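Local coordinates for tubulin-like protein CetZ2 (Haloferax volcanii, PDB 4B45), which binds GTP as a tubulin- and FtsZ-like cytoskeletal protein, is probably a GTPase, and takes part in controlling the shape of the archaeal cell, at residues A[16-21]-A[185-190]; A[241-246]-A[276-281]; A[250-255]-A[286-291]. One frame throughout, in Å; residues are numbered along the deposited sequence.

Contact 1. Residues A[16-21]-A[185-190]; sequences ASALQS and AIARRV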
ATOM      1  N   ALA A  16      -8.365   3.084   2.454  1.00 45.96           N
ATOM      2  CA  ALA A  16      -8.756   3.718   1.190  1.00 49.06           C
ATOM      3  C   ALA A  16      -9.220   5.168   1.368  1.00 46.94           C
ATOM      4  O   ALA A  16      -8.923   6.022   0.538  1.00 49.48           O
ATOM      5  CB  ALA A  16      -9.820   2.902   0.471  1.00 51.00           C
ATOM      6  N   SER A  17      -9.937   5.446   2.449  1.00 38.81           N
ATOM      7  CA  SER A  17     -10.334   6.822   2.765  1.00 43.34           C
ATOM      8  C   SER A  17      -9.140   7.719   3.078  1.00 47.82           C
ATOM      9  O   SER A  17      -9.104   8.875   2.657  1.00 46.48           O
ATOM     10  CB  SER A  17     -11.301   6.855   3.953  1.00 43.55           C
ATOM     11  OG  SER A  17     -12.527   6.219   3.633  1.00 58.42           O
ATOM     12  N   ALA A  18      -8.180   7.197   3.841  1.00 45.25           N
ATOM     13  CA  ALA A  18      -7.014   7.984   4.236  1.00 43.06           C
ATOM     14  C   ALA A  18      -6.175   8.360   3.008  1.00 42.00           C
ATOM     15  O   ALA A  18      -5.752   9.501   2.860  1.00 42.59           O
ATOM     16  CB  ALA A  18      -6.181   7.221   5.241  1.00 39.61           C
ATOM     17  N   LEU A  19      -5.970   7.395   2.118  1.00 47.47           N
ATOM     18  CA  LEU A  19      -5.238   7.628   0.871  1.00 44.40           C
ATOM     19  C   LEU A  19      -5.929   8.679   0.004  1.00 48.76           C
ATOM     20  O   LEU A  19      -5.280   9.595  -0.498  1.00 45.83           O
ATOM     21  CB  LEU A  19      -5.070   6.311   0.106  1.00 46.86           C
ATOM     22  CG  LEU A  19      -4.172   6.280  -1.134  1.00 56.04           C
ATOM     23  CD1 LEU A  19      -2.826   6.930  -0.840  1.00 61.69           C
ATOM     24  CD2 LEU A  19      -3.971   4.844  -1.603  1.00 51.63           C
ATOM     25  N   GLN A  20      -7.248   8.563  -0.164  1.00 44.50           N
ATOM     26  CA  GLN A  20      -7.980   9.540  -0.961  1.00 43.58           C
ATOM     27  C   GLN A  20      -7.919  10.912  -0.312  1.00 41.08           C
ATOM     28  O   GLN A  20      -7.804  11.933  -0.991  1.00 43.53           O
ATOM     29  CB  GLN A  20      -9.442   9.125  -1.120  1.00 51.71           C
ATOM     30  CG  GLN A  20     -10.288  10.154  -1.849  1.00 60.16           C
ATOM     31  CD  GLN A  20     -11.760  10.026  -1.513  1.00 72.98           C
ATOM     32  OE1 GLN A  20     -12.547   9.493  -2.300  1.00 73.78           O
ATOM     33  NE2 GLN A  20     -12.143  10.517  -0.335  1.00 76.01           N
ATOM     34  N   SER A  21      -8.013  10.926   1.014  1.00 38.59           N
ATOM     35  CA  SER A  21      -7.918  12.163   1.784  1.00 44.86           C
ATOM     36  C   SER A  21      -6.533  12.822   1.616  1.00 43.06           C
ATOM     37  O   SER A  21      -6.418  14.046   1.491  1.00 41.02           O
ATOM     38  CB  SER A  21      -8.205  11.864   3.266  1.00 49.44           C
ATOM     39  OG  SER A  21      -8.292  13.051   4.037  1.00 56.56           O
ATOM     40  N   ALA A 185       0.344   7.040   7.757  1.00 51.22           N
ATOM     41  CA  ALA A 185       1.716   6.860   7.300  1.00 53.45           C
ATOM     42  C   ALA A 185       1.671   6.155   5.960  1.00 49.41           C
ATOM     43  O   ALA A 185       2.438   6.467   5.049  1.00 47.20           O
ATOM     44  CB  ALA A 185       2.522   6.054   8.297  1.00 48.57           C
ATOM     45  N   ILE A 186       0.759   5.203   5.830  1.00 40.81           N
ATOM     46  CA  ILE A 186       0.678   4.459   4.583  1.00 45.34           C
ATOM     47  C   ILE A 186       0.188   5.378   3.490  1.00 42.08           C
ATOM     48  O   ILE A 186       0.725   5.379   2.377  1.00 43.09           O
ATOM     49  CB  ILE A 186      -0.199   3.213   4.706  1.00 49.64           C
ATOM     50  CG1 ILE A 186       0.549   2.166   5.522  1.00 50.97           C
ATOM     51  CG2 ILE A 186      -0.490   2.631   3.332  1.00 47.96           C
ATOM     52  CD1 ILE A 186       1.913   1.831   4.935  1.00 53.46           C
ATOM     53  N   ALA A 187      -0.799   6.198   3.828  1.00 44.68           N
ATOM     54  CA  ALA A 187      -1.345   7.144   2.871  1.00 47.06           C
ATOM     55  C   ALA A 187      -0.281   8.084   2.299  1.00 47.45           C
ATOM     56  O   ALA A 187      -0.239   8.305   1.090  1.00 43.44           O
ATOM     57  CB  ALA A 187      -2.457   7.924   3.487  1.00 38.59           C
ATOM     58  N   ARG A 188       0.565   8.639   3.165  1.00 51.58           N
ATOM     59  CA  ARG A 188       1.633   9.541   2.726  1.00 51.17           C
ATOM     60  C   ARG A 188       2.617   8.845   1.790  1.00 49.69           C
ATOM     61  O   ARG A 188       2.941   9.365   0.727  1.00 50.00           O
ATOM     62  CB  ARG A 188       2.393  10.116   3.922  1.00 56.06           C
ATOM     63  CG  ARG A 188       3.716  10.756   3.540  1.00 67.35           C
ATOM     64  CD  ARG A 188       4.741  10.627   4.666  1.00 76.99           C
ATOM     65  NE  ARG A 188       4.713  11.769   5.576  1.00 80.37           N
ATOM     66  CZ  ARG A 188       5.288  11.787   6.776  1.00 82.81           C
ATOM     67  NH1 ARG A 188       5.934  10.721   7.231  1.00 81.63           N
ATOM     68  NH2 ARG A 188       5.206  12.873   7.530  1.00 87.26           N
ATOM     69  N   ARG A 189       3.082   7.665   2.197  1.00 49.31           N
ATOM     70  CA  ARG A 189       3.952   6.824   1.374  1.00 46.47           C
ATOM     71  C   ARG A 189       3.381   6.477   0.005  1.00 46.66           C
ATOM     72  O   ARG A 189       4.043   6.656  -1.017  1.00 44.58           O
ATOM     73  CB  ARG A 189       4.257   5.511   2.096  1.00 40.73           C
ATOM     74  CG  ARG A 189       5.350   5.615   3.110  1.00 57.15           C
ATOM     75  CD  ARG A 189       5.198   4.532   4.141  1.00 55.29           C
ATOM     76  NE  ARG A 189       6.251   4.547   5.156  1.00 52.88           N
ATOM     77  CZ  ARG A 189       6.391   5.500   6.076  1.00 66.88           C
ATOM     78  NH1 ARG A 189       5.562   6.544   6.106  1.00 71.51           N
ATOM     79  NH2 ARG A 189       7.373   5.415   6.963  1.00 67.93           N
ATOM     80  N   VAL A 190       2.174   5.923  -0.005  1.00 48.20           N
ATOM     81  CA  VAL A 190       1.544   5.492  -1.249  1.00 46.88           C
ATOM     82  C   VAL A 190       1.156   6.695  -2.094  1.00 42.79           C
ATOM     83  O   VAL A 190       1.419   6.725  -3.299  1.00 46.70           O
ATOM     84  CB  VAL A 190       0.329   4.590  -0.977  1.00 42.68           C
ATOM     85  CG1 VAL A 190      -0.404   4.250  -2.280  1.00 39.66           C
ATOM     86  CG2 VAL A 190       0.777   3.316  -0.264  1.00 44.03           C
TER

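Contact 2. Residues A[241-246]-A[276-281]; sequences NAVMST and TIPRKG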
ATOM      1  N   ASN A 241      25.269  13.020   1.980  1.00 53.72           N
ATOM      2  CA  ASN A 241      25.060  12.076   3.081  1.00 55.20           C
ATOM      3  C   ASN A 241      23.586  11.837   3.397  1.00 50.87           C
ATOM      4  O   ASN A 241      23.159  10.691   3.600  1.00 47.96           O
ATOM      5  CB  ASN A 241      25.778  12.569   4.336  1.00 60.03           C
ATOM      6  CG  ASN A 241      25.498  11.700   5.556  1.00 59.89           C
ATOM      7  OD1 ASN A 241      24.783  12.107   6.478  1.00 55.01           O
ATOM      8  ND2 ASN A 241      26.068  10.499   5.566  1.00 57.85           N
ATOM      9  N   ALA A 242      22.819  12.923   3.459  1.00 44.32           N
ATOM     10  CA  ALA A 242      21.373  12.837   3.662  1.00 46.98           C
ATOM     11  C   ALA A 242      20.681  11.894   2.659  1.00 49.27           C
ATOM     12  O   ALA A 242      19.837  11.092   3.050  1.00 45.35           O
ATOM     13  CB  ALA A 242      20.742  14.227   3.606  1.00 47.35           C
ATOM     14  N   VAL A 243      21.042  11.993   1.377  1.00 46.82           N
ATOM     15  CA  VAL A 243      20.472  11.122   0.346  1.00 43.01           C
ATOM     16  C   VAL A 243      20.857   9.659   0.557  1.00 47.22           C
ATOM     17  O   VAL A 243      20.009   8.759   0.413  1.00 47.68           O
ATOM     18  CB  VAL A 243      20.883  11.577  -1.095  1.00 56.58           C
ATOM     19  CG1 VAL A 243      20.355  10.605  -2.164  1.00 45.89           C
ATOM     20  CG2 VAL A 243      20.360  12.967  -1.377  1.00 57.36           C
ATOM     21  N   MET A 244      22.127   9.421   0.893  1.00 44.75           N
ATOM     22  CA  MET A 244      22.611   8.071   1.192  1.00 43.87           C
ATOM     23  C   MET A 244      21.862   7.460   2.371  1.00 48.21           C
ATOM     24  O   MET A 244      21.465   6.292   2.350  1.00 47.31           O
ATOM     25  CB  MET A 244      24.098   8.074   1.563  1.00 49.11           C
ATOM     26  CG  MET A 244      25.053   8.506   0.463  1.00 54.11           C
ATOM     27  SD  MET A 244      24.718   7.622  -1.067  1.00 54.29           S
ATOM     28  CE  MET A 244      25.382   5.986  -0.745  1.00 39.67           C
ATOM     29  N   SER A 245      21.696   8.244   3.421  1.00 46.30           N
ATOM     30  CA  SER A 245      21.212   7.681   4.659  1.00 49.97           C
ATOM     31  C   SER A 245      19.692   7.513   4.619  1.00 48.59           C
ATOM     32  O   SER A 245      19.191   6.477   5.054  1.00 48.93           O
ATOM     33  CB  SER A 245      21.658   8.517   5.855  1.00 54.60           C
ATOM     34  OG  SER A 245      20.695   9.506   6.153  1.00 63.88           O
ATOM     35  N   THR A 246      18.960   8.503   4.101  1.00 42.19           N
ATOM     36  CA  THR A 246      17.514   8.302   3.902  1.00 51.16           C
ATOM     37  C   THR A 246      17.230   7.075   3.036  1.00 48.15           C
ATOM     38  O   THR A 246      16.295   6.315   3.305  1.00 45.27           O
ATOM     39  CB  THR A 246      16.779   9.532   3.295  1.00 56.26           C
ATOM     40  OG1 THR A 246      17.259   9.799   1.961  1.00 47.51           O
ATOM     41  CG2 THR A 246      16.956  10.756   4.190  1.00 57.31           C
ATOM     42  N   THR A 276      18.441  21.248  -4.179  1.00 49.20           N
ATOM     43  CA  THR A 276      19.047  20.647  -2.995  1.00 44.91           C
ATOM     44  C   THR A 276      19.475  19.186  -3.194  1.00 48.80           C
ATOM     45  O   THR A 276      20.202  18.616  -2.375  1.00 48.48           O
ATOM     46  CB  THR A 276      18.100  20.738  -1.779  1.00 49.53           C
ATOM     47  OG1 THR A 276      17.045  19.773  -1.904  1.00 43.42           O
ATOM     48  CG2 THR A 276      17.509  22.147  -1.670  1.00 53.31           C
ATOM     49  N   ILE A 277      19.028  18.586  -4.285  1.00 45.79           N
ATOM     50  CA  ILE A 277      19.296  17.172  -4.556  1.00 43.46           C
ATOM     51  C   ILE A 277      20.586  16.992  -5.356  1.00 49.83           C
ATOM     52  O   ILE A 277      20.628  17.330  -6.544  1.00 45.49           O
ATOM     53  CB  ILE A 277      18.135  16.569  -5.348  1.00 43.88           C
ATOM     54  CG1 ILE A 277      16.818  16.749  -4.576  1.00 49.27           C
ATOM     55  CG2 ILE A 277      18.395  15.106  -5.657  1.00 42.71           C
ATOM     56  CD1 ILE A 277      15.682  15.870  -5.072  1.00 55.34           C
ATOM     57  N   PRO A 278      21.641  16.456  -4.709  1.00 47.30           N
ATOM     58  CA  PRO A 278      22.968  16.356  -5.326  1.00 45.81           C
ATOM     59  C   PRO A 278      23.091  15.190  -6.300  1.00 47.87           C
ATOM     60  O   PRO A 278      22.613  14.089  -6.020  1.00 50.03           O
ATOM     61  CB  PRO A 278      23.895  16.131  -4.129  1.00 48.47           C
ATOM     62  CG  PRO A 278      23.022  15.471  -3.085  1.00 42.41           C
ATOM     63  CD  PRO A 278      21.632  15.993  -3.307  1.00 45.65           C
ATOM     64  N   ARG A 279      23.750  15.439  -7.429  1.00 43.87           N
ATOM     65  CA  ARG A 279      23.961  14.416  -8.442  1.00 42.54           C
ATOM     66  C   ARG A 279      24.683  13.195  -7.881  1.00 46.80           C
ATOM     67  O   ARG A 279      24.271  12.061  -8.107  1.00 47.39           O
ATOM     68  CB  ARG A 279      24.776  14.993  -9.605  1.00 41.88           C
ATOM     69  CG  ARG A 279      25.218  13.953 -10.620  1.00 39.39           C
ATOM     70  CD  ARG A 279      25.982  14.604 -11.765  1.00 41.26           C
ATOM     71  NE  ARG A 279      26.446  13.601 -12.713  1.00 49.28           N
ATOM     72  CZ  ARG A 279      27.175  13.878 -13.789  1.00 49.79           C
ATOM     73  NH1 ARG A 279      27.527  15.130 -14.047  1.00 48.90           N
ATOM     74  NH2 ARG A 279      27.560  12.899 -14.599  1.00 43.23           N
ATOM     75  N   LYS A 280      25.776  13.425  -7.165  1.00 49.66           N
ATOM     76  CA  LYS A 280      26.562  12.312  -6.657  1.00 47.85           C
ATOM     77  C   LYS A 280      25.805  11.533  -5.573  1.00 48.04           C
ATOM     78  O   LYS A 280      25.934  10.302  -5.458  1.00 42.61           O
ATOM     79  CB  LYS A 280      27.920  12.804  -6.152  1.00 51.11           C
ATOM     80  CG  LYS A 280      28.750  11.717  -5.507  1.00 54.88           C
ATOM     81  CD  LYS A 280      30.151  11.689  -6.059  1.00 65.28           C
ATOM     82  CE  LYS A 280      30.203  10.999  -7.406  1.00 72.20           C
ATOM     83  NZ  LYS A 280      31.626  10.882  -7.880  1.00 75.75           N
ATOM     84  N   GLY A 281      25.004  12.246  -4.789  1.00 37.06           N
ATOM     85  CA  GLY A 281      24.177  11.591  -3.788  1.00 34.63           C
ATOM     86  C   GLY A 281      23.201  10.602  -4.401  1.00 40.65           C
ATOM     87  O   GLY A 281      23.113   9.438  -3.977  1.00 39.95           O
TER

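Contact 3. Residues A[250-255]-A[286-291]; sequences AVLTGT and RRWVED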
ATOM      1  N   ALA A 250      15.204   3.901   4.276  1.00 45.26           N
ATOM      2  CA  ALA A 250      13.988   3.542   3.552  1.00 48.06           C
ATOM      3  C   ALA A 250      13.975   2.053   3.227  1.00 46.44           C
ATOM      4  O   ALA A 250      12.951   1.384   3.362  1.00 55.38           O
ATOM      5  CB  ALA A 250      13.848   4.377   2.276  1.00 44.55           C
ATOM      6  N   VAL A 251      15.131   1.540   2.827  1.00 43.73           N
ATOM      7  CA  VAL A 251      15.283   0.127   2.479  1.00 48.81           C
ATOM      8  C   VAL A 251      15.397  -0.786   3.705  1.00 52.12           C
ATOM      9  O   VAL A 251      14.897  -1.902   3.692  1.00 58.49           O
ATOM     10  CB  VAL A 251      16.526  -0.081   1.586  1.00 49.96           C
ATOM     11  CG1 VAL A 251      16.739  -1.556   1.284  1.00 53.01           C
ATOM     12  CG2 VAL A 251      16.413   0.749   0.294  1.00 47.23           C
ATOM     13  N   LEU A 252      16.052  -0.319   4.767  1.00 62.42           N
ATOM     14  CA  LEU A 252      16.344  -1.191   5.913  1.00 58.31           C
ATOM     15  C   LEU A 252      15.396  -1.038   7.112  1.00 61.25           C
ATOM     16  O   LEU A 252      14.969  -2.042   7.686  1.00 68.81           O
ATOM     17  CB  LEU A 252      17.802  -1.052   6.353  1.00 48.31           C
ATOM     18  CG  LEU A 252      18.858  -1.327   5.272  1.00 57.44           C
ATOM     19  CD1 LEU A 252      20.236  -0.885   5.740  1.00 56.92           C
ATOM     20  CD2 LEU A 252      18.894  -2.798   4.846  1.00 57.19           C
ATOM     21  N   THR A 253      15.061   0.194   7.493  1.00 60.59           N
ATOM     22  CA  THR A 253      14.143   0.391   8.619  1.00 63.25           C
ATOM     23  C   THR A 253      12.759   0.919   8.248  1.00 61.36           C
ATOM     24  O   THR A 253      11.785   0.646   8.945  1.00 67.91           O
ATOM     25  CB  THR A 253      14.723   1.322   9.722  1.00 69.99           C
ATOM     26  OG1 THR A 253      14.772   2.676   9.257  1.00 73.59           O
ATOM     27  CG2 THR A 253      16.099   0.885  10.128  1.00 69.29           C
ATOM     28  N   GLY A 254      12.663   1.684   7.172  1.00 54.57           N
ATOM     29  CA  GLY A 254      11.449   2.445   6.919  1.00 48.66           C
ATOM     30  C   GLY A 254      10.469   1.783   5.976  1.00 46.18           C
ATOM     31  O   GLY A 254       9.620   2.445   5.383  1.00 41.89           O
ATOM     32  N   THR A 255      10.583   0.469   5.839  1.00 43.62           N
ATOM     33  CA  THR A 255       9.797  -0.262   4.864  1.00 34.32           C
ATOM     34  C   THR A 255       8.445  -0.703   5.448  1.00 41.87           C
ATOM     35  O   THR A 255       8.333  -0.998   6.638  1.00 42.53           O
ATOM     36  CB  THR A 255      10.593  -1.467   4.372  1.00 41.71           C
ATOM     37  OG1 THR A 255       9.773  -2.285   3.537  1.00 61.69           O
ATOM     38  CG2 THR A 255      11.067  -2.264   5.545  1.00 37.47           C
ATOM     39  N   ARG A 286      21.338   5.118  -5.576  1.00 46.18           N
ATOM     40  CA  ARG A 286      20.769   4.107  -6.451  1.00 43.45           C
ATOM     41  C   ARG A 286      21.707   2.920  -6.559  1.00 46.16           C
ATOM     42  O   ARG A 286      21.269   1.774  -6.555  1.00 44.97           O
ATOM     43  CB  ARG A 286      20.536   4.684  -7.847  1.00 47.44           C
ATOM     44  CG  ARG A 286      19.541   5.821  -7.885  1.00 44.49           C
ATOM     45  CD  ARG A 286      19.459   6.373  -9.292  1.00 48.40           C
ATOM     46  NE  ARG A 286      18.504   7.471  -9.402  1.00 52.21           N
ATOM     47  CZ  ARG A 286      18.386   8.231 -10.484  1.00 51.44           C
ATOM     48  NH1 ARG A 286      19.168   8.000 -11.527  1.00 50.12           N
ATOM     49  NH2 ARG A 286      17.503   9.221 -10.521  1.00 48.28           N
ATOM     50  N   ARG A 287      23.004   3.197  -6.687  1.00 47.87           N
ATOM     51  CA  ARG A 287      23.983   2.129  -6.832  1.00 45.71           C
ATOM     52  C   ARG A 287      23.993   1.274  -5.569  1.00 51.17           C
ATOM     53  O   ARG A 287      24.046   0.041  -5.637  1.00 48.90           O
ATOM     54  CB  ARG A 287      25.379   2.701  -7.124  1.00 49.56           C
ATOM     55  CG  ARG A 287      26.495   1.674  -7.069  1.00 59.03           C
ATOM     56  CD  ARG A 287      27.778   2.240  -7.669  1.00 73.50           C
ATOM     57  NE  ARG A 287      28.983   1.577  -7.171  1.00 85.88           N
ATOM     58  CZ  ARG A 287      29.792   2.085  -6.242  1.00 91.39           C
ATOM     59  NH1 ARG A 287      29.536   3.271  -5.701  1.00 85.29           N
ATOM     60  NH2 ARG A 287      30.863   1.404  -5.850  1.00 96.09           N
ATOM     61  N   TRP A 288      23.941   1.937  -4.415  1.00 41.26           N
ATOM     62  CA  TRP A 288      23.804   1.226  -3.147  1.00 47.00           C
ATOM     63  C   TRP A 288      22.572   0.299  -3.088  1.00 46.12           C
ATOM     64  O   TRP A 288      22.669  -0.828  -2.593  1.00 44.61           O
ATOM     65  CB  TRP A 288      23.769   2.189  -1.956  1.00 45.72           C
ATOM     66  CG  TRP A 288      23.677   1.423  -0.670  1.00 45.46           C
ATOM     67  CD1 TRP A 288      24.710   0.902   0.047  1.00 41.09           C
ATOM     68  CD2 TRP A 288      22.481   1.043   0.015  1.00 34.91           C
ATOM     69  NE1 TRP A 288      24.233   0.229   1.145  1.00 40.85           N
ATOM     70  CE2 TRP A 288      22.869   0.304   1.154  1.00 41.94           C
ATOM     71  CE3 TRP A 288      21.119   1.265  -0.214  1.00 39.67           C
ATOM     72  CZ2 TRP A 288      21.945  -0.217   2.066  1.00 45.83           C
ATOM     73  CZ3 TRP A 288      20.199   0.747   0.691  1.00 43.42           C
ATOM     74  CH2 TRP A 288      20.618   0.015   1.816  1.00 46.63           C
ATOM     75  N   VAL A 289      21.423   0.780  -3.560  1.00 39.98           N
ATOM     76  CA  VAL A 289      20.207  -0.044  -3.580  1.00 45.46           C
ATOM     77  C   VAL A 289      20.447  -1.279  -4.437  1.00 47.45           C
ATOM     78  O   VAL A 289      20.073  -2.373  -4.053  1.00 45.18           O
ATOM     79  CB  VAL A 289      18.959   0.736  -4.087  1.00 45.04           C
ATOM     80  CG1 VAL A 289      17.781  -0.204  -4.336  1.00 42.47           C
ATOM     81  CG2 VAL A 289      18.557   1.813  -3.086  1.00 43.66           C
ATOM     82  N   GLU A 290      21.115  -1.098  -5.578  1.00 48.15           N
ATOM     83  CA  GLU A 290      21.420  -2.211  -6.463  1.00 43.00           C
ATOM     84  C   GLU A 290      22.322  -3.254  -5.792  1.00 48.88           C
ATOM     85  O   GLU A 290      22.138  -4.453  -5.992  1.00 53.04           O
ATOM     86  CB  GLU A 290      22.047  -1.705  -7.768  1.00 44.81           C
ATOM     87  CG  GLU A 290      22.483  -2.813  -8.718  1.00 46.76           C
ATOM     88  CD  GLU A 290      23.004  -2.281 -10.040  1.00 59.48           C
ATOM     89  OE1 GLU A 290      24.152  -1.787 -10.075  1.00 58.57           O
ATOM     90  OE2 GLU A 290      22.265  -2.350 -11.045  1.00 63.52           O
ATOM     91  N   ASP A 291      23.290  -2.798  -4.994  1.00 46.17           N
ATOM     92  CA  ASP A 291      24.190  -3.704  -4.282  1.00 51.67           C
ATOM     93  C   ASP A 291      23.488  -4.406  -3.133  1.00 50.85           C
ATOM     94  O   ASP A 291      23.756  -5.573  -2.851  1.00 51.93           O
ATOM     95  CB  ASP A 291      25.415  -2.964  -3.723  1.00 56.26           C
ATOM     96  CG  ASP A 291      26.326  -2.411  -4.811  1.00 68.55           C
ATOM     97  OD1 ASP A 291      26.274  -2.889  -5.973  1.00 68.06           O
ATOM     98  OD2 ASP A 291      27.113  -1.493  -4.490  1.00 72.03           O
TER

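Contact 1. Residues A[16-21]-A[185-190]
On the helix that presents Ala187 to Ala18 and Leu19, one backbone oxygen, Ala185 O, is gripped twice. Arg189 N reaches Ala185 O at 3.2 Å in the ordinary helical bond, and Arg189 NH1 reaches the same oxygen at 3.3 Å, from the opposite face of its plane. That second bond is moderately bent, 146° at the hydrogen, and its donor stands well above the carbonyl plane. The side chain thus turns back along its own helix, away from residues 16-21, and packs on Leu225 and Tyr227 of strand 222-231.

No hydrogen bond joins residues 16-21 to residues 185-190, and the meeting is one of small and branched apolar groups. The short segment axes approach to 8.4 Å and cross at -50°. Ala187 sits at the centre: its CB rests against the backbone of Ala18, 3.7 Å from Ala18 O, with Ala18 CB a looser neighbour. Leu19 reaches across with both methyls. Its CG lies anti to the backbone N (chi1 -172°), which carries the fork over to the other helix. There Leu19 CD1 lies 3.5 Å from Ala187 O, while Leu19 CD2 meets Val190 CG1 at 3.7 Å. The two side chains cross at about a right angle, and Leu19 CD1 is also close to Val190 CG1, at 3.9 Å, so both prongs of the fork bear on one valine methyl. Phe22 also packs on Ala187, and Val190 continues down onto Leu161 of strand 159-164.

Helix 175-196 corresponds to the long central helix that joins the nucleotide-binding and C-terminal domains in tubulin and FtsZ. It also carries the GTP-binding Asn183, whose side chain lies close to that of Ala18. With the side chains of Arg188 and Arg189 both leading away from the contact, the two segments meet by shape and burial, without directed bonds.

Contact 2. Residues A[241-246]-A[276-281]
Val243 carries the apolar part of this contact, spreading its two methyls over Pro278 and Gly281. Val243 CG2 takes the proline, 3.8 Å from Pro278 CD and slightly farther from Pro278 CG, and the two side chains slide past each other in opposite directions. The proline occupies the N-cap position of helix 279-293, so the valine meets that helix at its very start.

A second kind of contact is made by apolar groups against backbone. Val243 CG1, set anti to the backbone N (chi1 176°), lies 3.5 Å from Gly281 O and nearly as close to Gly281 C. Since Gly281 has no side chain, its backbone itself forms the surface that the valine covers, and the CA atoms of Val243 and Gly281 come within 5.6 Å of each other. Met244 touches the same carbonyl: Met244 SD lies 3.8 Å from Gly281 O. The methionine CG lies anti to the carbonyl carbon, and the bend at chi2 (-50°) brings the sulfur to this side of its helix; the further bend at chi3 sets only the direction of CE. Both approaches are van der Waals contacts.

Hydrogen bonds do not link the two segments directly, but each has one to a residue outside: Thr276 O accepts from Asn239 ND2, just ahead of helix 240-252, and Thr246 OG1 pairs with Ser312 OG of strand 309-319.

The contact lies where the two helices come together over the sheet of the C-terminal domain. Val243 reaches down to Ile270 of strand 263-272 and across to Ala285, Met244 packs on Arg284 and Ala285, and Thr276 and Ile277 pack on Leu310 of strand 309-319.

Contact 3. Residues A[250-255]-A[286-291]
Val251 and Leu252 form two adjoining bumps against the outer rim of the Trp288 indole. The ring meets them edge on. Its six-membered end, CZ3 and CH2, points at the end of helix 240-252, and Val251 CB lies in the ring plane, 3.9 Å from Trp288 CZ3. The nearest touch comes from a branch of the same valine, Val251 CG2, which is 3.8 Å from Trp288 CZ3. Leu252 takes the next stretch of rim: Leu252 CD1 stands 4.0 Å from Trp288 CH2, also near the ring plane, so the indole abuts both residues without laying a face on either.

The torsions of the tryptophan explain the fit. CG is anti to the backbone N (chi1 -178°), and chi2 of 86° sets the ring roughly perpendicular to the plane of CA, CB and CG, which carries the six-membered end to the neighbouring helix. The tryptophan side chain also touches Arg248, about a turn back on helix 240-252.

A smaller bump, on the side of the sheet, completes the pattern. Val289 CG2 comes up beside Val251 CG2 at 4.1 Å, and the two valines cross obliquely. Val251 CG2 therefore occupies the hollow between the tryptophan rim and the next valine along helix 279-293. Leu252, more exposed, marks the solvent side of the patch, whereas both valines are buried over the sheet, Val251 on Val314 and Val289 on Ala266 and Val268. Nothing polar bridges the segments.

The setting is an alpha/beta layer of the tubulin type of C-terminal domain. Strand 222-231, helix 240-252 and strand 263-272 follow one another in the chain, as do strand 263-272, helix 279-293 and strand 298-304. The contact is the packing of these two connecting helices side by side on the sheet.

Contacts 2 and 3 are successive parts of one interface, between helices 240-252 and 279-293, with centres 13 Å apart. They meet where Met244 CE comes to 4.3 Å from Trp288 CB. Contact 1 lies apart, its centre 22 Å from that of contact 3 and 26 Å from that of contact 2. It still brushes contact 3, with Arg189 NE 4.0 Å from Gly254 O, whereas contact 2 stays about 10 Å away at the nearest atoms. Of the three, contact 1 belongs to the nucleotide region: the side chain of Ala18 is about 8 Å from the bound GTP analogue. Contacts 2 and 3 lie away from that site, within the C-terminal domain.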